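Local coordinates for protein methionine gamma-lyase (Trichomonas vaginalis, PDB 1E5E) that belongs to the Cys/Met metabolism family of pyridoxal-phosphate-dependent enzymes and forms an assembly of four chains, at residues A[39-42]-A[43-47]; A[55-58]-A[59-63]. All blocks are in the same frame, centred on the assembly; numbering follows the deposited sequence.

Interaction 1. Residues A[39-42]-A[43-47]; sequences NCQQ and GGNRF
Helix 40-47, two turns long and capped by Asn39, is held by Gly43 N, Gly44 N, Asn45 N and Arg46 N, which hydrogen-bond in succession to Asn39 O, Cys40 O, Gln41 O and Gln42 O, the carbonyls four residues back. Asn39 is the N-cap, its OD1 accepting from Gln42 N at 2.9 Å. Just after it, Cys40 N is hydrogen-bonded to Asp328 OD1 of the second subunit, so the helix start lies at a subunit interface.

Two side-chain pairs, each four residues apart, run along the helix. Gln41 NE2 donates to Asn45 OD1 at 2.7 Å. The bend at chi2 of Gln41 (62°) brings its amide forward along the helix, within reach of Asn45. The acceptor lies in the amide plane of Gln41, whereas the donor stands above the carbonyl plane of Asn45, in keeping with the 57° between the two amides. Because CG of Asn45 lies beside its own backbone N, it is drawn back over the preceding turn, 3.1 Å from Gln41 O. Asn45 ND2 is hydrogen-bonded to Glu51 OE1, so both ends of this amide are held and its rotation is fixed.

Gln42 and Arg46 run side by side and point the same way, with amide and guanidinium stacked 13° from parallel. Their polar ends look elsewhere: Gln42 OE1 accepts from Asp38 N, and Arg46 NE donates to Ser52 O. What joins them is face contact, with Gln42 CD 3.4 Å from Arg46 NH1 and Gln42 OE1 above the guanidinium, displaced toward its rim.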
ATOM      1  N   ASN A  39      -5.510 -29.825   2.989  1.00 19.94           N
ATOM      2  CA  ASN A  39      -6.063 -30.844   3.885  1.00 21.81           C
ATOM      3  C   ASN A  39      -5.244 -30.857   5.173  1.00 22.39           C
ATOM      4  O   ASN A  39      -4.162 -30.225   5.156  1.00 20.77           O
ATOM      5  CB  ASN A  39      -6.073 -32.194   3.164  1.00 21.31           C
ATOM      6  CG  ASN A  39      -4.689 -32.569   2.672  1.00 22.60           C
ATOM      7  OD1 ASN A  39      -3.802 -32.795   3.487  1.00 24.23           O
ATOM      8  ND2 ASN A  39      -4.502 -32.568   1.382  1.00 22.08           N
ATOM      9  N   CYS A  40      -5.710 -31.484   6.247  1.00 22.92           N
ATOM     10  CA  CYS A  40      -4.954 -31.479   7.489  1.00 24.79           C
ATOM     11  C   CYS A  40      -3.580 -32.098   7.402  1.00 26.23           C
ATOM     12  O   CYS A  40      -2.668 -31.642   8.112  1.00 27.29           O
ATOM     13  CB  CYS A  40      -5.670 -32.247   8.615  1.00 25.74           C
ATOM     14  SG  CYS A  40      -7.245 -31.502   9.030  1.00 27.20           S
ATOM     15  N   GLN A  41      -3.442 -33.206   6.690  1.00 27.40           N
ATOM     16  CA  GLN A  41      -2.141 -33.866   6.582  1.00 28.41           C
ATOM     17  C   GLN A  41      -1.093 -32.870   6.079  1.00 27.05           C
ATOM     18  O   GLN A  41      -0.006 -32.799   6.650  1.00 25.19           O
ATOM     19  CB  GLN A  41      -2.172 -35.099   5.668  1.00 29.63           C
ATOM     20  CG  GLN A  41      -0.862 -35.890   5.645  1.00 32.10           C
ATOM     21  CD  GLN A  41      -0.512 -36.457   7.002  1.00 36.77           C
ATOM     22  OE1 GLN A  41      -1.334 -37.079   7.700  1.00 39.31           O
ATOM     23  NE2 GLN A  41       0.729 -36.286   7.481  1.00 39.03           N
ATOM     24  N   GLN A  42      -1.432 -32.134   5.028  1.00 24.97           N
ATOM     25  CA  GLN A  42      -0.537 -31.126   4.469  1.00 24.85           C
ATOM     26  C   GLN A  42      -0.168 -30.064   5.523  1.00 23.46           C
ATOM     27  O   GLN A  42       1.014 -29.789   5.780  1.00 20.71           O
ATOM     28  CB  GLN A  42      -1.209 -30.471   3.258  1.00 23.83           C
ATOM     29  CG  GLN A  42      -0.397 -29.381   2.594  1.00 25.25           C
ATOM     30  CD  GLN A  42      -1.133 -28.618   1.506  1.00 26.43           C
ATOM     31  OE1 GLN A  42      -1.848 -27.653   1.795  1.00 24.67           O
ATOM     32  NE2 GLN A  42      -0.909 -29.037   0.259  1.00 25.82           N
ATOM     33  N   GLY A  43      -1.168 -29.569   6.262  1.00 21.21           N
ATOM     34  CA  GLY A  43      -0.875 -28.589   7.315  1.00 22.96           C
ATOM     35  C   GLY A  43       0.081 -29.187   8.356  1.00 22.64           C
ATOM     36  O   GLY A  43       1.059 -28.570   8.742  1.00 20.69           O
ATOM     37  N   GLY A  44      -0.184 -30.402   8.843  1.00 23.14           N
ATOM     38  CA  GLY A  44       0.641 -31.071   9.855  1.00 22.67           C
ATOM     39  C   GLY A  44       2.055 -31.296   9.306  1.00 22.13           C
ATOM     40  O   GLY A  44       3.049 -31.092   9.996  1.00 22.16           O
ATOM     41  N   ASN A  45       2.129 -31.710   8.059  1.00 20.10           N
ATOM     42  CA  ASN A  45       3.391 -31.880   7.378  1.00 23.15           C
ATOM     43  C   ASN A  45       4.168 -30.566   7.241  1.00 23.59           C
ATOM     44  O   ASN A  45       5.392 -30.622   7.351  1.00 24.12           O
ATOM     45  CB  ASN A  45       3.194 -32.445   5.970  1.00 24.42           C
ATOM     46  CG  ASN A  45       2.839 -33.915   5.946  1.00 25.77           C
ATOM     47  OD1 ASN A  45       2.814 -34.583   6.973  1.00 26.64           O
ATOM     48  ND2 ASN A  45       2.528 -34.346   4.736  1.00 27.17           N
ATOM     49  N   ARG A  46       3.515 -29.452   6.925  1.00 21.72           N
ATOM     50  CA  ARG A  46       4.263 -28.200   6.828  1.00 22.72           C
ATOM     51  C   ARG A  46       4.756 -27.827   8.223  1.00 22.60           C
ATOM     52  O   ARG A  46       5.931 -27.475   8.371  1.00 20.33           O
ATOM     53  CB  ARG A  46       3.432 -27.088   6.205  1.00 21.59           C
ATOM     54  CG  ARG A  46       3.217 -27.272   4.707  1.00 20.88           C
ATOM     55  CD  ARG A  46       2.340 -26.159   4.140  1.00 20.33           C
ATOM     56  NE  ARG A  46       2.137 -26.446   2.712  1.00 20.78           N
ATOM     57  CZ  ARG A  46       1.227 -25.906   1.923  1.00 21.05           C
ATOM     58  NH1 ARG A  46       1.118 -26.248   0.645  1.00 18.71           N
ATOM     59  NH2 ARG A  46       0.463 -24.931   2.437  1.00 19.84           N
ATOM     60  N   PHE A  47       3.905 -27.920   9.257  1.00 21.32           N
ATOM     61  CA  PHE A  47       4.409 -27.622  10.594  1.00 22.18           C
ATOM     62  C   PHE A  47       5.541 -28.550  11.029  1.00 23.71           C
ATOM     63  O   PHE A  47       6.350 -28.114  11.862  1.00 23.06           O
ATOM     64  CB  PHE A  47       3.343 -27.692  11.687  1.00 21.50           C
ATOM     65  CG  PHE A  47       2.606 -26.391  11.872  1.00 22.11           C
ATOM     66  CD1 PHE A  47       3.110 -25.402  12.685  1.00 21.46           C
ATOM     67  CD2 PHE A  47       1.421 -26.137  11.163  1.00 22.38           C
ATOM     68  CE1 PHE A  47       2.440 -24.198  12.878  1.00 21.30           C
ATOM     69  CE2 PHE A  47       0.716 -24.971  11.395  1.00 21.44           C
ATOM     70  CZ  PHE A  47       1.245 -23.987  12.206  1.00 21.30           C
TER

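Interaction 2. Residues A[55-58]-A[59-63]; sequences IYTR and LGNPT. With PPJ (N-(hydroxy{3-hydroxy-2-methyl-5-[(phosphonooxy)methyl]pyridin-4-yl}methyl)norvaline), chain G.
Tyr56 O is gripped by two backbone donors, Leu59 N at 2.8 Å and Gly60 N at 3.1 Å, which close a beta turn with Thr57 and Arg58 at its corners, Gly60 N adding a bond one residue further on. The Leu59 bond comes from above the carbonyl plane, and the Gly60 bond is tilted less. A water joins the flanks of the turn, accepting from Ile55 N and donating to Gly60 O.

The turn presents Tyr56 and Arg58 to the phosphate of the bound N-(hydroxy{3-hydroxy-2-methyl-5-[(phosphonooxy)methyl]pyridin-4-yl}methyl)norvaline. Arg58 NE donates to OP3 at 2.6 Å and Arg58 NH2 to OP2 at 2.8 Å, so the guanidinium meets the anion by its edge. The chain bends at chi2 and again at chi3 (43°), which brings this edge round to the phosphate. Tyr56 OH donates to OP2 as well, at a doubtful, very short distance, while one face of its ring lies against CB of the ligand. Arg58 NH2 is also hydrogen-bonded to Tyr111 OH of the second subunit. Arg373 and Ser206 of that same subunit hydrogen-bond the ligand; the pocket is thus built from two chains.

Leu59 packs back on the residues before the turn. Its CD1 reaches Ile55 CG2 at 3.9 Å, and its CG lies at the edge of the Tyr56 ring. Asn61 ND2 donates nearly straight (164°) to Thr57 OG1, an atom also hydrogen-bonded to Thr32 O, and ND2 hydrogen-bonds to Tyr30 O too. Asn61 OD1 caps helix 62-75 by accepting from Thr63 N, and the Thr57 and Asn61 side chains rest on Pro247 at the start of helix 247-257.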
ATOM      1  N   ILE A  55       2.437 -21.269   5.626  1.00 17.33           N
ATOM      2  CA  ILE A  55       1.578 -21.474   6.795  1.00 18.45           C
ATOM      3  C   ILE A  55       1.033 -20.197   7.383  1.00 17.01           C
ATOM      4  O   ILE A  55      -0.152 -20.063   7.670  1.00 18.62           O
ATOM      5  CB  ILE A  55       2.430 -22.078   7.972  1.00 18.68           C
ATOM      6  CG1 ILE A  55       3.065 -23.394   7.556  1.00 21.54           C
ATOM      7  CG2 ILE A  55       1.523 -22.271   9.191  1.00 18.83           C
ATOM      8  CD1 ILE A  55       3.951 -24.103   8.578  1.00 22.14           C
ATOM      9  N   TYR A  56       1.962 -19.300   7.700  1.00 15.68           N
ATOM     10  CA  TYR A  56       1.626 -18.095   8.470  1.00 15.58           C
ATOM     11  C   TYR A  56       2.757 -17.088   8.275  1.00 16.01           C
ATOM     12  O   TYR A  56       3.931 -17.497   8.326  1.00 15.57           O
ATOM     13  CB  TYR A  56       1.521 -18.466   9.949  1.00 15.96           C
ATOM     14  CG  TYR A  56       1.038 -17.380  10.891  1.00 17.33           C
ATOM     15  CD1 TYR A  56      -0.286 -16.934  10.842  1.00 15.79           C
ATOM     16  CD2 TYR A  56       1.896 -16.812  11.828  1.00 15.06           C
ATOM     17  CE1 TYR A  56      -0.761 -15.974  11.725  1.00 15.04           C
ATOM     18  CE2 TYR A  56       1.446 -15.831  12.693  1.00 15.88           C
ATOM     19  CZ  TYR A  56       0.111 -15.433  12.649  1.00 16.97           C
ATOM     20  OH  TYR A  56      -0.339 -14.524  13.588  1.00 14.99           O
ATOM     21  N   THR A  57       2.441 -15.826   8.050  1.00 14.42           N
ATOM     22  CA  THR A  57       3.466 -14.815   7.748  1.00 15.24           C
ATOM     23  C   THR A  57       4.560 -14.564   8.753  1.00 16.13           C
ATOM     24  O   THR A  57       5.688 -14.237   8.323  1.00 15.82           O
ATOM     25  CB  THR A  57       2.742 -13.513   7.292  1.00 15.40           C
ATOM     26  OG1 THR A  57       2.138 -13.903   6.034  1.00 16.04           O
ATOM     27  CG2 THR A  57       3.666 -12.318   7.109  1.00 12.20           C
ATOM     28  N   ARG A  58       4.394 -14.834  10.038  1.00 16.73           N
ATOM     29  CA  ARG A  58       5.480 -14.754  11.014  1.00 17.00           C
ATOM     30  C   ARG A  58       6.492 -15.853  10.642  1.00 18.67           C
ATOM     31  O   ARG A  58       7.674 -15.635  10.885  1.00 17.16           O
ATOM     32  CB  ARG A  58       5.089 -14.920  12.484  1.00 16.59           C
ATOM     33  CG  ARG A  58       6.293 -14.961  13.478  1.00 17.90           C
ATOM     34  CD  ARG A  58       5.989 -14.372  14.884  1.00 15.64           C
ATOM     35  NE  ARG A  58       4.650 -14.869  15.296  1.00 16.68           N
ATOM     36  CZ  ARG A  58       4.410 -16.128  15.625  1.00 16.86           C
ATOM     37  NH1 ARG A  58       5.391 -17.026  15.656  1.00 15.84           N
ATOM     38  NH2 ARG A  58       3.173 -16.489  15.917  1.00 16.94           N
ATOM     39  N   LEU A  59       6.050 -16.972  10.100  1.00 18.56           N
ATOM     40  CA  LEU A  59       6.916 -18.068   9.729  1.00 21.21           C
ATOM     41  C   LEU A  59       7.483 -18.006   8.325  1.00 21.11           C
ATOM     42  O   LEU A  59       8.556 -18.616   8.112  1.00 20.85           O
ATOM     43  CB  LEU A  59       6.165 -19.414   9.849  1.00 21.98           C
ATOM     44  CG  LEU A  59       5.320 -19.619  11.118  1.00 24.82           C
ATOM     45  CD1 LEU A  59       4.635 -20.987  11.081  1.00 21.93           C
ATOM     46  CD2 LEU A  59       6.189 -19.507  12.371  1.00 24.86           C
ATOM     47  N   GLY A  60       6.839 -17.356   7.374  1.00 19.29           N
ATOM     48  CA  GLY A  60       7.375 -17.246   6.008  1.00 17.30           C
ATOM     49  C   GLY A  60       6.241 -16.657   5.127  1.00 19.37           C
ATOM     50  O   GLY A  60       5.085 -16.852   5.527  1.00 18.49           O
ATOM     51  N   ASN A  61       6.607 -16.062   4.003  1.00 16.18           N
ATOM     52  CA  ASN A  61       5.601 -15.449   3.128  1.00 16.17           C
ATOM     53  C   ASN A  61       6.248 -15.339   1.756  1.00 15.54           C
ATOM     54  O   ASN A  61       7.459 -15.090   1.632  1.00 15.06           O
ATOM     55  CB  ASN A  61       5.256 -14.087   3.754  1.00 14.07           C
ATOM     56  CG  ASN A  61       4.320 -13.282   2.861  1.00 13.42           C
ATOM     57  OD1 ASN A  61       4.741 -12.770   1.822  1.00 12.74           O
ATOM     58  ND2 ASN A  61       3.046 -13.133   3.220  1.00 12.69           N
ATOM     59  N   PRO A  62       5.514 -15.636   0.690  1.00 15.82           N
ATOM     60  CA  PRO A  62       6.088 -15.666  -0.655  1.00 15.81           C
ATOM     61  C   PRO A  62       6.677 -14.351  -1.118  1.00 14.17           C
ATOM     62  O   PRO A  62       7.702 -14.346  -1.797  1.00 13.44           O
ATOM     63  CB  PRO A  62       4.969 -16.160  -1.559  1.00 15.88           C
ATOM     64  CG  PRO A  62       3.831 -16.504  -0.700  1.00 14.15           C
ATOM     65  CD  PRO A  62       4.087 -15.987   0.691  1.00 15.34           C
ATOM     66  N   THR A  63       6.082 -13.198  -0.780  1.00 14.88           N
ATOM     67  CA  THR A  63       6.722 -11.929  -1.181  1.00 14.03           C
ATOM     68  C   THR A  63       8.040 -11.778  -0.421  1.00 14.66           C
ATOM     69  O   THR A  63       9.017 -11.242  -0.921  1.00 13.65           O
ATOM     70  CB  THR A  63       5.775 -10.759  -0.856  1.00 13.60           C
ATOM     71  OG1 THR A  63       4.594 -10.882  -1.663  1.00 13.32           O
ATOM     72  CG2 THR A  63       6.406  -9.387  -1.006  1.00 12.24           C
TER
HETATM   73  N1  PPJ G 405      -0.943 -14.491  21.473  1.00 19.36           N
HETATM   74  C2  PPJ G 405      -1.958 -15.293  21.101  1.00 20.00           C
HETATM   75  C6  PPJ G 405       0.059 -14.253  20.568  1.00 21.51           C
HETATM   76  C2A PPJ G 405      -2.986 -15.658  22.020  1.00 18.55           C
HETATM   77  C3  PPJ G 405      -1.923 -15.876  19.821  1.00 20.30           C
HETATM   78  O3  PPJ G 405      -2.978 -16.646  19.620  1.00 19.80           O
HETATM   79  C4  PPJ G 405      -1.029 -15.476  18.796  1.00 22.00           C
HETATM   80  C4A PPJ G 405      -1.402 -15.771  17.409  1.00 25.10           C
HETATM   81  C5  PPJ G 405       0.057 -14.723  19.227  1.00 21.80           C
HETATM   82  N   PPJ G 405      -1.466 -17.172  17.292  1.00 23.58           N
HETATM   83  C5A PPJ G 405       1.226 -14.344  18.458  1.00 19.27           C
HETATM   84  OP4 PPJ G 405       0.816 -13.322  17.779  1.00 21.27           O
HETATM   85  P   PPJ G 405       1.509 -13.259  16.318  1.00 18.18           P
HETATM   86  OP1 PPJ G 405       0.958 -11.903  15.714  1.00 17.76           O
HETATM   87  OP2 PPJ G 405       1.190 -14.539  15.500  1.00 18.79           O
HETATM   88  OP3 PPJ G 405       3.095 -13.145  16.520  1.00 18.86           O
HETATM   89  CA  PPJ G 405      -1.818 -17.803  16.128  1.00 22.97           C
HETATM   90  CB  PPJ G 405      -0.743 -18.026  15.161  1.00 21.25           C
HETATM   91  C   PPJ G 405      -2.806 -18.820  16.183  1.00 22.99           C
HETATM   92  CG  PPJ G 405       0.379 -18.941  15.476  1.00 23.22           C
HETATM   93  CD  PPJ G 405       0.176 -20.195  14.746  1.00 23.96           C
HETATM   94  O   PPJ G 405      -3.032 -19.476  17.285  1.00 20.27           O
HETATM   95  OXT PPJ G 405      -3.261 -19.443  15.112  1.00 21.71           O
HETATM   96  O   HOH W   1       4.672 -19.540   6.307  1.00 17.29           O

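In the fold
Interactions 1 and 2 follow in series along the chain, their centres 15 Å apart. Interaction 1 lies on helix 40-47, its centre about 37 Å from the centre of the chain; interaction 2 closes the loop that follows and leads into helix 62-75, its own centre about 24 Å from that of the chain, on the same side. They meet through Phe47 and Ile55, with Phe47 CZ 3.5 Å from Ile55 CG2. Both also touch the second subunit. This N-terminal arm therefore reaches away from the body of its own chain and lies along a neighbour, where its inner part completes a ligand pocket shared by two subunits and its helix packs farther out.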